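Local coordinates for DegV domain-containing protein spr0652 (Streptococcus pneumoniae, PDB 6CNG) that binds long-chain fatty acids, holding linoleic acid here, and probably serves fatty acid metabolism as the acyl-carrying partner of a fatty acid kinase, at residues I249-R254 and G292-G297; K177-L182 and M296-D301; C31-L36 and K277-S282; S138-G143 and G211-T216. One frame throughout, in Å; residues are numbered along the deposited sequence.

Interaction 1: residues I249-R254 and G292-G297; sequences IVMAQR and GGLLMG. With EIC (linoleic acid), chain C.
M251 and M296 lie side by side and point the same way from neighbouring antiparallel strands. Their closest approach is M251 CE to M296 SD, 4.1 Å. CG of M296 stands anti to the backbone N (chi1 168°). The I249 side chain slants across it, with I249 CG2 3.7 Å from M296 CG. L294 bends back over the strand, so that its CD1 lies 3.7 Å from M251 CB. This is the close-packed face. The opposite face carries A252 and L295. Here A252 CB is 3.5 Å from L295 O, and the leucine tip turns away to the lipid, with L295 CD2 3.5 Å from C13 of linoleic acid. Paired backbone bonds join V250 to G297 and A252 to L295. The straightest is L295 N to A252 O, 2.7 Å and 172° at the hydrogen. The partly exposed end is looser: G292 and G293 both face R254, forming a G1 beta bulge. R254 N donates to G293 O and R254 O accepts from G292 N, while the arginine side chain leads away to D68 and E291. Helix 257-270 packs on the methionine face through C260 and I267. Strand 275-280 flanks 249-254, and strand 176-182 flanks the other strand.

Interaction 2: residues K177-L182 and M296-D301; sequences KLLFVL and MGYEID. With EIC (linoleic acid), chain C.
Strands 177-182 and 296-300 run antiparallel at 146°, with hydrogen-bonded pairs K177 with Y298 and L179 with M296, and the pairing runs on as V181 bonds to L294. L179 N meets M296 O in the carbonyl plane at 3.0 Å. On one face the Y298 ring leans back over the partner strand, its CG held between the backbone N and the carbonyl carbon (chi1 62°). K177 CB sits over the ring face in a CH-pi contact, 4.0 Å from the Y298 centroid. L179 N lies at the ring edge. L179 CD1 reaches Y298 CE1 at 4.0 Å, and the same methyl touches M296 CE. Further out, the K177 and I300 side chains cross at a slant, with K177 CE 3.8 Å from I300 CD1. One water ties the phenol to the strand: it donates to L178 O and is also bonded to Y298 OH. The other face belongs to the lipid. L178 CD1 tucks in 3.3 Å from M296 O, while its CD2 faces the acyl chain. C14 of linoleic acid lies over one face of the F180 ring, 3.6 Å from F180 CD2, and L182 adds its methyls. These hydrocarbon groups suit dispersion contacts with the fatty acid tail; the side chains of L178, F180 and L182 offer it no polar group.

Interaction 3: residues C31-L36 and K277-S282; sequences CDYRQL and KILPTS
D32 and Y33 both set CG anti to the carbonyl carbon (chi1 -53° and -72°), and from there the carboxylate reaches S282 and the ring reaches L279. D32 OD1 accepts from S282 N at 3.2 Å. The donor comes in on the anti side of that oxygen, 15° out of the carboxylate plane. D32 CB rests 3.6 Å from P280 O. A water donates to D32 O and P280 O, at 2.6 Å to each, and so bridges the two backbones. Y33 CE1 and L279 CD1 meet at 3.6 Å, the two side chains crossing at a slant. S282 is the N-cap of helix 283-289, its OG bonded to C285 N and to S29 O. The contact thus joins the loop after strand 23-28 to the turn between edge strand 275-280 and that helix, and so ties together the two sheets of the DegV fold. Y33 N donates to C31 SG at 3.5 Å, a bond within the loop. K277 crosses the phenol nearly at a right angle, with K277 CD 4.2 Å from Y33 OH, and its amine goes on to E150. S282 CB lies over one face of the R34 guanidinium, which forms a salt bridge with D61.

Interaction 4: residues S138-G143 and G211-T216; sequences SLSAGG and GKASET
L139 reaches across to the turn at 214-216 with its branched end. Its CB starts toward that turn but has no near partner there. CG, anti to the carbonyl carbon (chi1 -58°), carries the two methyls farther out. L139 CD1 ends 3.9 Å from E215 O. L139 CD2 ends 4.0 Å from T216 O, whose bonded partner is T109 OG1. These are loose contacts of methyl groups with carbonyl oxygens, and they lie near the surface. The backbone of the same residue meets the strand end more closely: A213 CB is 3.7 Å from L139 O. The methyl of A213 also faces S140 OG at 4.0 Å. That hydroxyl is turned to E144, a ligand of the bound sodium ion. A water donates to both L139 O and S214 O, at 2.9 Å and 3.0 Å, and fills the role of a direct bond between the backbones. Inside the turn, the hydroxyls of S214 and T216 are bonded to each other, and S214 OG is also bonded to T218. Within the other loop S140 N makes a weak bond to S138 OG. The loop 138-143 leads from strand 132-137 into helix 143-157, with G142 as N-cap. The contact places the loop before this helix beside the end of strand 207-213. L139, S140, A141 and A213 all touch the linoleic acid. With no direct hydrogen bond across the two segments, the chemistry implies a light join, made of van der Waals contacts and one bridging water beside the lipid pocket.

From the N terminus, the loop at 31-36 waits longest for its partner: interaction 3 closes at 277-282, with 240 residues in between. Interaction 4 is nested inside that span, joining 138-143 to 211-216. Interaction 2 starts at 177-182, within the span of interaction 4, and closes at the C terminus, so it crosses both 4 and 3. Interaction 1 opens at 249-254, after interaction 4 has closed. It crosses interaction 3 and ends on the same strand as interaction 2, sharing M296 and G297. Interactions 1 and 2 build the middle of one sheet. Interactions 3 and 4 connect that sheet to loops following strands of the other, and D32 touches G142 where they meet.

Interaction 1: residues I249-R254 and G292-G297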
loop_
_atom_site.group_PDB
_atom_site.type_symbol
_atom_site.label_atom_id
_atom_site.label_comp_id
_atom_site.label_asym_id
_atom_site.label_seq_id
_atom_site.Cartn_x
_atom_site.Cartn_y
_atom_site.Cartn_z
ATOM N N ILE A 249 10.970 5.612 -5.932
ATOM C CA ILE A 249 10.320 5.725 -4.638
ATOM C C ILE A 249 8.907 6.230 -4.847
ATOM O O ILE A 249 8.667 7.093 -5.693
ATOM C CB ILE A 249 11.068 6.706 -3.737
ATOM C CG1 ILE A 249 12.491 6.236 -3.481
ATOM C CG2 ILE A 249 10.343 6.864 -2.448
ATOM C CD1 ILE A 249 13.283 7.217 -2.684
ATOM N N VAL A 250 7.980 5.692 -4.060
ATOM C CA VAL A 250 6.599 6.176 -3.945
ATOM C C VAL A 250 6.335 6.452 -2.470
ATOM O O VAL A 250 6.334 5.532 -1.650
ATOM C CB VAL A 250 5.589 5.170 -4.491
ATOM C CG1 VAL A 250 4.224 5.680 -4.282
ATOM C CG2 VAL A 250 5.840 4.944 -5.945
ATOM N N MET A 251 6.123 7.712 -2.130
ATOM C CA MET A 251 5.795 8.126 -0.770
ATOM C C MET A 251 4.289 8.382 -0.688
ATOM O O MET A 251 3.802 9.418 -1.139
ATOM C CB MET A 251 6.533 9.414 -0.409
ATOM C CG MET A 251 8.032 9.357 -0.408
ATOM S SD MET A 251 8.775 10.942 -0.005
ATOM C CE MET A 251 10.494 10.622 -0.266
ATOM N N ALA A 252 3.559 7.450 -0.092
ATOM C CA ALA A 252 2.160 7.666 0.268
ATOM C C ALA A 252 2.086 8.320 1.642
ATOM O O ALA A 252 2.594 7.775 2.617
ATOM C CB ALA A 252 1.433 6.328 0.280
ATOM N N GLN A 253 1.432 9.470 1.731
ATOM C CA GLN A 253 1.444 10.247 2.953
ATOM C C GLN A 253 0.054 10.783 3.290
ATOM O O GLN A 253 -0.784 10.987 2.409
ATOM C CB GLN A 253 2.430 11.411 2.860
ATOM C CG GLN A 253 2.261 12.284 1.658
ATOM C CD GLN A 253 1.197 13.332 1.842
ATOM O OE1 GLN A 253 0.991 13.816 2.928
ATOM N NE2 GLN A 253 0.516 13.690 0.763
ATOM N N ARG A 254 -0.168 10.998 4.593
ATOM C CA ARG A 254 -1.381 11.606 5.130
ATOM C C ARG A 254 -0.985 12.908 5.802
ATOM O O ARG A 254 -0.486 12.906 6.923
ATOM C CB ARG A 254 -2.062 10.690 6.126
ATOM C CG ARG A 254 -3.304 11.273 6.738
ATOM C CD ARG A 254 -4.324 11.649 5.700
ATOM N NE ARG A 254 -5.443 12.375 6.275
ATOM C CZ ARG A 254 -6.377 12.976 5.559
ATOM N NH1 ARG A 254 -6.353 12.931 4.235
ATOM N NH2 ARG A 254 -7.328 13.632 6.181
ATOM N N GLY A 292 -0.104 12.667 9.751
ATOM C CA GLY A 292 1.330 12.771 9.703
ATOM C C GLY A 292 2.031 11.524 9.222
ATOM O O GLY A 292 3.262 11.492 9.220
ATOM N N GLY A 293 1.292 10.500 8.827
ATOM C CA GLY A 293 1.894 9.233 8.501
ATOM C C GLY A 293 2.491 9.203 7.111
ATOM O O GLY A 293 2.122 9.957 6.213
ATOM N N LEU A 294 3.436 8.282 6.941
ATOM C CA LEU A 294 4.116 8.083 5.674
ATOM C C LEU A 294 4.349 6.605 5.449
ATOM O O LEU A 294 4.817 5.914 6.350
ATOM C CB LEU A 294 5.471 8.773 5.714
ATOM C CG LEU A 294 6.429 8.376 4.588
ATOM C CD1 LEU A 294 5.955 8.881 3.249
ATOM C CD2 LEU A 294 7.800 8.900 4.890
ATOM N N LEU A 295 4.031 6.140 4.244
ATOM C CA LEU A 295 4.310 4.779 3.808
ATOM C C LEU A 295 5.080 4.884 2.502
ATOM O O LEU A 295 4.489 5.083 1.440
ATOM C CB LEU A 295 3.047 3.980 3.552
ATOM C CG LEU A 295 2.032 3.720 4.640
ATOM C CD1 LEU A 295 1.579 2.260 4.518
ATOM C CD2 LEU A 295 2.594 4.051 6.023
ATOM N N MET A 296 6.380 4.689 2.573
ATOM C CA MET A 296 7.253 4.899 1.442
ATOM C C MET A 296 7.677 3.557 0.854
ATOM O O MET A 296 8.341 2.771 1.519
ATOM C CB MET A 296 8.458 5.668 1.957
ATOM C CG MET A 296 9.569 5.733 1.031
ATOM S SD MET A 296 10.761 6.983 1.522
ATOM C CE MET A 296 11.461 6.239 3.013
ATOM N N GLY A 297 7.288 3.309 -0.388
ATOM C CA GLY A 297 7.805 2.182 -1.129
ATOM C C GLY A 297 9.016 2.585 -1.951
ATOM O O GLY A 297 9.122 3.718 -2.411
HETATM C C1 EIC C . -8.825 -5.111 7.064
HETATM C C2 EIC C . -7.690 -4.188 6.635
HETATM C C3 EIC C . -6.553 -4.112 7.628
HETATM C C4 EIC C . -5.339 -3.439 7.030
HETATM C C5 EIC C . -4.160 -3.450 7.980
HETATM C C6 EIC C . -2.901 -2.875 7.339
HETATM C C7 EIC C . -2.913 -1.345 7.221
HETATM C C8 EIC C . -1.715 -0.849 6.432
HETATM C C9 EIC C . -1.862 0.643 6.252
HETATM C C10 EIC C . -1.268 1.494 7.060
HETATM C C11 EIC C . -0.412 1.052 8.238
HETATM C C12 EIC C . 0.855 1.891 8.152
HETATM C C13 EIC C . 2.078 1.408 8.202
HETATM C C14 EIC C . 2.363 -0.067 8.392
HETATM C C15 EIC C . 2.385 -0.814 7.061
HETATM C C16 EIC C . 2.703 -2.281 7.309
HETATM C C17 EIC C . 2.578 -3.094 6.054
HETATM C C18 EIC C . 2.861 -4.546 6.365
HETATM O O1 EIC C . -8.930 -6.277 6.595
HETATM O O2 EIC C . -9.662 -4.695 7.902
#

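Interaction 2: residues K177-L182 and M296-D301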
loop_
_atom_site.group_PDB
_atom_site.type_symbol
_atom_site.label_atom_id
_atom_site.label_comp_id
_atom_site.label_asym_id
_atom_site.label_seq_id
_atom_site.Cartn_x
_atom_site.Cartn_y
_atom_site.Cartn_z
ATOM N N LYS A 177 10.748 -2.681 -1.224
ATOM C CA LYS A 177 10.654 -2.650 0.226
ATOM C C LYS A 177 9.710 -1.524 0.658
ATOM O O LYS A 177 9.290 -0.695 -0.150
ATOM C CB LYS A 177 12.056 -2.497 0.841
ATOM C CG LYS A 177 13.107 -3.604 0.414
ATOM C CD LYS A 177 12.926 -4.963 1.079
ATOM C CE LYS A 177 13.845 -6.089 0.490
ATOM N NZ LYS A 177 13.531 -7.475 0.994
ATOM N N LEU A 178 9.391 -1.495 1.961
ATOM C CA LEU A 178 8.582 -0.433 2.553
ATOM C C LEU A 178 9.220 0.084 3.834
ATOM O O LEU A 178 9.612 -0.690 4.699
ATOM C CB LEU A 178 7.155 -0.921 2.869
ATOM C CG LEU A 178 6.203 0.164 3.412
ATOM C CD1 LEU A 178 5.692 1.055 2.329
ATOM C CD2 LEU A 178 5.039 -0.422 4.134
ATOM N N LEU A 179 9.300 1.393 3.967
ATOM C CA LEU A 179 9.585 2.034 5.235
ATOM C C LEU A 179 8.397 2.921 5.564
ATOM O O LEU A 179 7.817 3.539 4.674
ATOM C CB LEU A 179 10.818 2.916 5.141
ATOM C CG LEU A 179 12.198 2.374 5.497
ATOM C CD1 LEU A 179 13.288 3.291 4.980
ATOM C CD2 LEU A 179 12.356 2.253 6.992
ATOM N N PHE A 180 8.022 2.969 6.831
ATOM C CA PHE A 180 6.958 3.865 7.265
ATOM C C PHE A 180 7.436 4.708 8.429
ATOM O O PHE A 180 8.345 4.329 9.168
ATOM C CB PHE A 180 5.677 3.109 7.609
ATOM C CG PHE A 180 5.854 2.027 8.615
ATOM C CD1 PHE A 180 5.948 2.319 9.955
ATOM C CD2 PHE A 180 5.889 0.706 8.216
ATOM C CE1 PHE A 180 6.089 1.336 10.857
ATOM C CE2 PHE A 180 6.036 -0.290 9.127
ATOM C CZ PHE A 180 6.136 0.008 10.440
ATOM N N VAL A 181 6.847 5.885 8.549
ATOM C CA VAL A 181 6.971 6.693 9.749
ATOM C C VAL A 181 5.587 7.079 10.220
ATOM O O VAL A 181 4.843 7.753 9.501
ATOM C CB VAL A 181 7.784 7.966 9.536
ATOM C CG1 VAL A 181 7.892 8.693 10.844
ATOM C CG2 VAL A 181 9.117 7.595 8.952
ATOM N N LEU A 182 5.276 6.703 11.436
ATOM C CA LEU A 182 3.972 6.955 11.996
ATOM C C LEU A 182 4.115 7.774 13.267
ATOM O O LEU A 182 4.816 7.387 14.194
ATOM C CB LEU A 182 3.274 5.629 12.279
ATOM C CG LEU A 182 3.335 4.592 11.179
ATOM C CD1 LEU A 182 2.598 3.343 11.598
ATOM C CD2 LEU A 182 2.743 5.125 9.911
ATOM N N MET A 296 6.380 4.689 2.573
ATOM C CA MET A 296 7.253 4.899 1.442
ATOM C C MET A 296 7.677 3.557 0.854
ATOM O O MET A 296 8.341 2.771 1.519
ATOM C CB MET A 296 8.458 5.668 1.957
ATOM C CG MET A 296 9.569 5.733 1.031
ATOM S SD MET A 296 10.761 6.983 1.522
ATOM C CE MET A 296 11.461 6.239 3.013
ATOM N N GLY A 297 7.288 3.309 -0.388
ATOM C CA GLY A 297 7.805 2.182 -1.129
ATOM C C GLY A 297 9.016 2.585 -1.951
ATOM O O GLY A 297 9.122 3.718 -2.411
ATOM N N TYR A 298 9.946 1.647 -2.115
ATOM C CA TYR A 298 11.187 1.968 -2.817
ATOM C C TYR A 298 11.851 0.724 -3.385
ATOM O O TYR A 298 11.593 -0.406 -2.964
ATOM C CB TYR A 298 12.180 2.763 -1.945
ATOM C CG TYR A 298 12.666 2.044 -0.710
ATOM C CD1 TYR A 298 11.930 2.051 0.477
ATOM C CD2 TYR A 298 13.881 1.342 -0.717
ATOM C CE1 TYR A 298 12.368 1.398 1.602
ATOM C CE2 TYR A 298 14.330 0.668 0.427
ATOM C CZ TYR A 298 13.581 0.707 1.580
ATOM O OH TYR A 298 14.021 0.057 2.686
ATOM N N GLU A 299 12.719 0.967 -4.356
ATOM C CA GLU A 299 13.495 -0.074 -5.011
ATOM C C GLU A 299 14.892 -0.178 -4.413
ATOM O O GLU A 299 15.517 0.834 -4.095
ATOM C CB GLU A 299 13.621 0.255 -6.495
ATOM C CG GLU A 299 12.323 0.174 -7.272
ATOM C CD GLU A 299 12.482 0.555 -8.707
ATOM O OE1 GLU A 299 13.462 1.276 -9.008
ATOM O OE2 GLU A 299 11.620 0.139 -9.499
ATOM N N ILE A 300 15.388 -1.410 -4.291
ATOM C CA ILE A 300 16.776 -1.693 -3.931
ATOM C C ILE A 300 17.458 -2.516 -5.022
ATOM O O ILE A 300 16.809 -3.103 -5.885
ATOM C CB ILE A 300 16.901 -2.407 -2.564
ATOM C CG1 ILE A 300 16.365 -3.830 -2.640
ATOM C CG2 ILE A 300 16.149 -1.660 -1.536
ATOM C CD1 ILE A 300 16.759 -4.660 -1.481
ATOM N N ASP A 301 18.790 -2.555 -4.965
ATOM C CA ASP A 301 19.667 -3.415 -5.800
ATOM C C ASP A 301 19.123 -4.132 -7.061
ATOM O O ASP A 301 18.236 -3.643 -7.764
ATOM C CB ASP A 301 20.426 -4.412 -4.875
ATOM C CG ASP A 301 19.801 -5.814 -4.823
ATOM O OD1 ASP A 301 18.635 -6.018 -5.220
ATOM O OD2 ASP A 301 20.506 -6.742 -4.362
ATOM O OXT ASP A 301 19.599 -5.205 -7.470
HETATM C C1 EIC C . -8.825 -5.111 7.064
HETATM C C2 EIC C . -7.690 -4.188 6.635
HETATM C C3 EIC C . -6.553 -4.112 7.628
HETATM C C4 EIC C . -5.339 -3.439 7.030
HETATM C C5 EIC C . -4.160 -3.450 7.980
HETATM C C6 EIC C . -2.901 -2.875 7.339
HETATM C C7 EIC C . -2.913 -1.345 7.221
HETATM C C8 EIC C . -1.715 -0.849 6.432
HETATM C C9 EIC C . -1.862 0.643 6.252
HETATM C C10 EIC C . -1.268 1.494 7.060
HETATM C C11 EIC C . -0.412 1.052 8.238
HETATM C C12 EIC C . 0.855 1.891 8.152
HETATM C C13 EIC C . 2.078 1.408 8.202
HETATM C C14 EIC C . 2.363 -0.067 8.392
HETATM C C15 EIC C . 2.385 -0.814 7.061
HETATM C C16 EIC C . 2.703 -2.281 7.309
HETATM C C17 EIC C . 2.578 -3.094 6.054
HETATM C C18 EIC C . 2.861 -4.546 6.365
HETATM O O1 EIC C . -8.930 -6.277 6.595
HETATM O O2 EIC C . -9.662 -4.695 7.902
HETATM O O HOH W 1 12.333 -1.168 4.603
#

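Interaction 3: residues C31-L36 and K277-S282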
loop_
_atom_site.group_PDB
_atom_site.type_symbol
_atom_site.label_atom_id
_atom_site.label_comp_id
_atom_site.label_asym_id
_atom_site.label_seq_id
_atom_site.Cartn_x
_atom_site.Cartn_y
_atom_site.Cartn_z
ATOM N N CYS A 31 -3.615 -0.010 -1.935
ATOM C CA CYS A 31 -2.969 0.737 -3.009
ATOM C C CYS A 31 -3.566 2.135 -3.063
ATOM O O CYS A 31 -4.778 2.314 -2.962
ATOM C CB CYS A 31 -3.222 0.051 -4.355
ATOM S SG CYS A 31 -2.652 0.897 -5.852
ATOM N N ASP A 32 -2.712 3.122 -3.236
ATOM C CA ASP A 32 -3.158 4.497 -3.171
ATOM C C ASP A 32 -3.671 5.042 -4.490
ATOM O O ASP A 32 -4.271 6.115 -4.480
ATOM C CB ASP A 32 -2.002 5.359 -2.663
ATOM C CG ASP A 32 -1.430 4.830 -1.362
ATOM O OD1 ASP A 32 -2.151 4.795 -0.364
ATOM O OD2 ASP A 32 -0.278 4.406 -1.363
ATOM N N TYR A 33 -3.454 4.342 -5.603
ATOM C CA TYR A 33 -3.949 4.779 -6.901
ATOM C C TYR A 33 -5.464 4.618 -6.982
ATOM O O TYR A 33 -6.005 3.561 -6.653
ATOM C CB TYR A 33 -3.312 3.935 -8.013
ATOM C CG TYR A 33 -1.854 4.203 -8.294
ATOM C CD1 TYR A 33 -1.372 5.487 -8.426
ATOM C CD2 TYR A 33 -0.963 3.164 -8.422
ATOM C CE1 TYR A 33 -0.036 5.717 -8.686
ATOM C CE2 TYR A 33 0.361 3.381 -8.678
ATOM C CZ TYR A 33 0.827 4.653 -8.814
ATOM O OH TYR A 33 2.176 4.835 -9.070
ATOM N N ARG A 34 -6.146 5.662 -7.456
ATOM C CA ARG A 34 -7.499 5.497 -7.978
ATOM C C ARG A 34 -7.492 5.350 -9.494
ATOM O O ARG A 34 -8.333 4.640 -10.055
ATOM C CB ARG A 34 -8.399 6.677 -7.581
ATOM C CG ARG A 34 -8.212 7.265 -6.164
ATOM C CD ARG A 34 -8.609 6.295 -5.090
ATOM N NE ARG A 34 -9.050 6.984 -3.884
ATOM C CZ ARG A 34 -9.490 6.367 -2.793
ATOM N NH1 ARG A 34 -9.535 5.046 -2.752
ATOM N NH2 ARG A 34 -9.890 7.070 -1.746
ATOM N N GLN A 35 -6.521 5.986 -10.140
ATOM C CA GLN A 35 -6.260 5.846 -11.555
ATOM C C GLN A 35 -4.795 5.491 -11.699
ATOM O O GLN A 35 -3.953 6.083 -11.033
ATOM C CB GLN A 35 -6.478 7.178 -12.300
ATOM C CG GLN A 35 -7.890 7.760 -12.222
ATOM C CD GLN A 35 -8.011 9.145 -12.835
ATOM O OE1 GLN A 35 -8.784 9.356 -13.762
ATOM N NE2 GLN A 35 -7.261 10.091 -12.312
ATOM N N LEU A 36 -4.496 4.571 -12.604
ATOM C CA LEU A 36 -3.124 4.153 -12.849
ATOM C C LEU A 36 -2.522 5.083 -13.869
ATOM O O LEU A 36 -3.069 5.206 -14.958
ATOM C CB LEU A 36 -3.122 2.750 -13.410
ATOM C CG LEU A 36 -1.780 2.029 -13.453
ATOM C CD1 LEU A 36 -1.047 2.104 -12.148
ATOM C CD2 LEU A 36 -2.070 0.610 -13.799
ATOM N N LYS A 277 7.825 9.861 -6.503
ATOM C CA LYS A 277 6.440 10.305 -6.530
ATOM C C LYS A 277 5.930 10.447 -5.099
ATOM O O LYS A 277 6.308 9.686 -4.210
ATOM C CB LYS A 277 5.556 9.286 -7.264
ATOM C CG LYS A 277 5.996 8.896 -8.678
ATOM C CD LYS A 277 5.281 7.602 -9.162
ATOM C CE LYS A 277 6.028 6.872 -10.308
ATOM N NZ LYS A 277 7.426 6.405 -9.975
ATOM N N ILE A 278 5.075 11.435 -4.867
ATOM C CA ILE A 278 4.414 11.622 -3.579
ATOM C C ILE A 278 2.915 11.519 -3.849
ATOM O O ILE A 278 2.386 12.243 -4.704
ATOM C CB ILE A 278 4.783 12.972 -2.940
ATOM C CG1 ILE A 278 6.296 13.182 -2.940
ATOM C CG2 ILE A 278 4.223 13.082 -1.537
ATOM C CD1 ILE A 278 6.715 14.595 -2.555
ATOM N N LEU A 279 2.246 10.582 -3.170
ATOM C CA LEU A 279 0.818 10.351 -3.370
ATOM C C LEU A 279 0.062 10.490 -2.060
ATOM O O LEU A 279 0.572 10.123 -1.005
ATOM C CB LEU A 279 0.523 8.942 -3.901
ATOM C CG LEU A 279 1.159 8.554 -5.221
ATOM C CD1 LEU A 279 0.808 7.119 -5.494
ATOM C CD2 LEU A 279 0.647 9.460 -6.296
ATOM N N PRO A 280 -1.168 10.975 -2.094
ATOM C CA PRO A 280 -1.973 10.956 -0.883
ATOM C C PRO A 280 -2.422 9.532 -0.567
ATOM O O PRO A 280 -2.691 8.727 -1.456
ATOM C CB PRO A 280 -3.141 11.881 -1.234
ATOM C CG PRO A 280 -3.275 11.755 -2.673
ATOM C CD PRO A 280 -1.945 11.424 -3.252
ATOM N N THR A 281 -2.480 9.221 0.714
ATOM C CA THR A 281 -2.939 7.909 1.122
ATOM C C THR A 281 -4.408 7.683 0.770
ATOM O O THR A 281 -5.210 8.623 0.694
ATOM C CB THR A 281 -2.752 7.768 2.624
ATOM O OG1 THR A 281 -3.090 8.998 3.262
ATOM C CG2 THR A 281 -1.337 7.454 2.942
ATOM N N SER A 282 -4.759 6.410 0.589
ATOM C CA SER A 282 -6.137 5.984 0.475
ATOM C C SER A 282 -6.853 6.149 1.807
ATOM O O SER A 282 -6.272 6.497 2.828
ATOM C CB SER A 282 -6.199 4.520 0.045
ATOM O OG SER A 282 -5.622 3.664 0.988
HETATM O O HOH W 2 -3.328 8.497 -3.993
#

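Interaction 4: residues S138-G143 and G211-T216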
loop_
_atom_site.group_PDB
_atom_site.type_symbol
_atom_site.label_atom_id
_atom_site.label_comp_id
_atom_site.label_asym_id
_atom_site.label_seq_id
_atom_site.Cartn_x
_atom_site.Cartn_y
_atom_site.Cartn_z
ATOM N N SER A 138 1.299 -8.720 -1.580
ATOM C CA SER A 138 2.391 -7.782 -1.489
ATOM C C SER A 138 3.169 -7.919 -0.193
ATOM O O SER A 138 4.331 -7.486 -0.134
ATOM C CB SER A 138 1.853 -6.361 -1.562
ATOM O OG SER A 138 1.153 -5.996 -0.397
ATOM N N LEU A 139 2.533 -8.468 0.847
ATOM C CA LEU A 139 3.081 -8.456 2.199
ATOM C C LEU A 139 3.420 -7.034 2.628
ATOM O O LEU A 139 4.370 -6.801 3.377
ATOM C CB LEU A 139 4.290 -9.381 2.321
ATOM C CG LEU A 139 4.047 -10.855 1.960
ATOM C CD1 LEU A 139 5.344 -11.647 1.923
ATOM C CD2 LEU A 139 3.084 -11.520 2.905
ATOM N N SER A 140 2.634 -6.076 2.159
ATOM C CA SER A 140 2.986 -4.678 2.298
ATOM C C SER A 140 1.719 -3.830 2.211
ATOM O O SER A 140 0.603 -4.324 2.374
ATOM C CB SER A 140 4.049 -4.295 1.255
ATOM O OG SER A 140 4.694 -3.094 1.623
ATOM N N ALA A 141 1.909 -2.546 1.970
ATOM C CA ALA A 141 0.795 -1.634 1.773
ATOM C C ALA A 141 1.356 -0.356 1.181
ATOM O O ALA A 141 2.574 -0.176 1.089
ATOM C CB ALA A 141 0.088 -1.344 3.097
ATOM N N GLY A 142 0.454 0.532 0.769
ATOM C CA GLY A 142 0.917 1.874 0.461
ATOM C C GLY A 142 1.886 1.924 -0.704
ATOM O O GLY A 142 1.686 1.289 -1.730
ATOM N N GLY A 143 2.955 2.711 -0.546
ATOM C CA GLY A 143 3.848 3.007 -1.657
ATOM C C GLY A 143 4.447 1.786 -2.338
ATOM O O GLY A 143 4.718 1.818 -3.538
ATOM N N GLY A 211 9.579 2.197 10.852
ATOM C CA GLY A 211 9.476 0.765 10.742
ATOM C C GLY A 211 9.513 0.336 9.301
ATOM O O GLY A 211 9.549 1.148 8.380
ATOM N N LYS A 212 9.508 -0.976 9.119
ATOM C CA LYS A 212 9.459 -1.562 7.804
ATOM C C LYS A 212 8.389 -2.632 7.762
ATOM O O LYS A 212 7.953 -3.132 8.789
ATOM C CB LYS A 212 10.790 -2.200 7.421
ATOM C CG LYS A 212 11.215 -3.366 8.259
ATOM C CD LYS A 212 12.587 -3.881 7.818
ATOM C CE LYS A 212 12.997 -5.205 8.460
ATOM N NZ LYS A 212 14.435 -5.616 8.132
ATOM N N ALA A 213 7.968 -2.978 6.553
ATOM C CA ALA A 213 7.228 -4.217 6.360
ATOM C C ALA A 213 8.187 -5.390 6.544
ATOM O O ALA A 213 9.243 -5.443 5.907
ATOM C CB ALA A 213 6.595 -4.248 4.970
ATOM N N SER A 214 7.836 -6.297 7.443
ATOM C CA SER A 214 8.651 -7.454 7.783
ATOM C C SER A 214 8.550 -8.535 6.707
ATOM O O SER A 214 7.762 -8.448 5.782
ATOM C CB SER A 214 8.205 -8.034 9.124
ATOM O OG SER A 214 7.088 -8.868 8.939
ATOM N N GLU A 215 9.400 -9.556 6.827
ATOM C CA GLU A 215 9.423 -10.624 5.843
ATOM C C GLU A 215 8.132 -11.401 5.845
ATOM O O GLU A 215 7.878 -12.126 4.883
ATOM C CB GLU A 215 10.595 -11.611 6.044
ATOM C CG GLU A 215 11.827 -11.369 5.113
ATOM C CD GLU A 215 11.847 -12.201 3.792
ATOM O OE1 GLU A 215 11.565 -13.430 3.817
ATOM O OE2 GLU A 215 12.176 -11.619 2.723
ATOM N N THR A 216 7.316 -11.270 6.899
ATOM C CA THR A 216 6.024 -11.950 6.974
ATOM C C THR A 216 4.827 -11.033 6.764
ATOM O O THR A 216 3.692 -11.490 6.901
ATOM C CB THR A 216 5.835 -12.682 8.302
ATOM O OG1 THR A 216 5.988 -11.763 9.391
ATOM C CG2 THR A 216 6.820 -13.813 8.404
HETATM O O HOH W 3 7.201 -7.367 3.078
#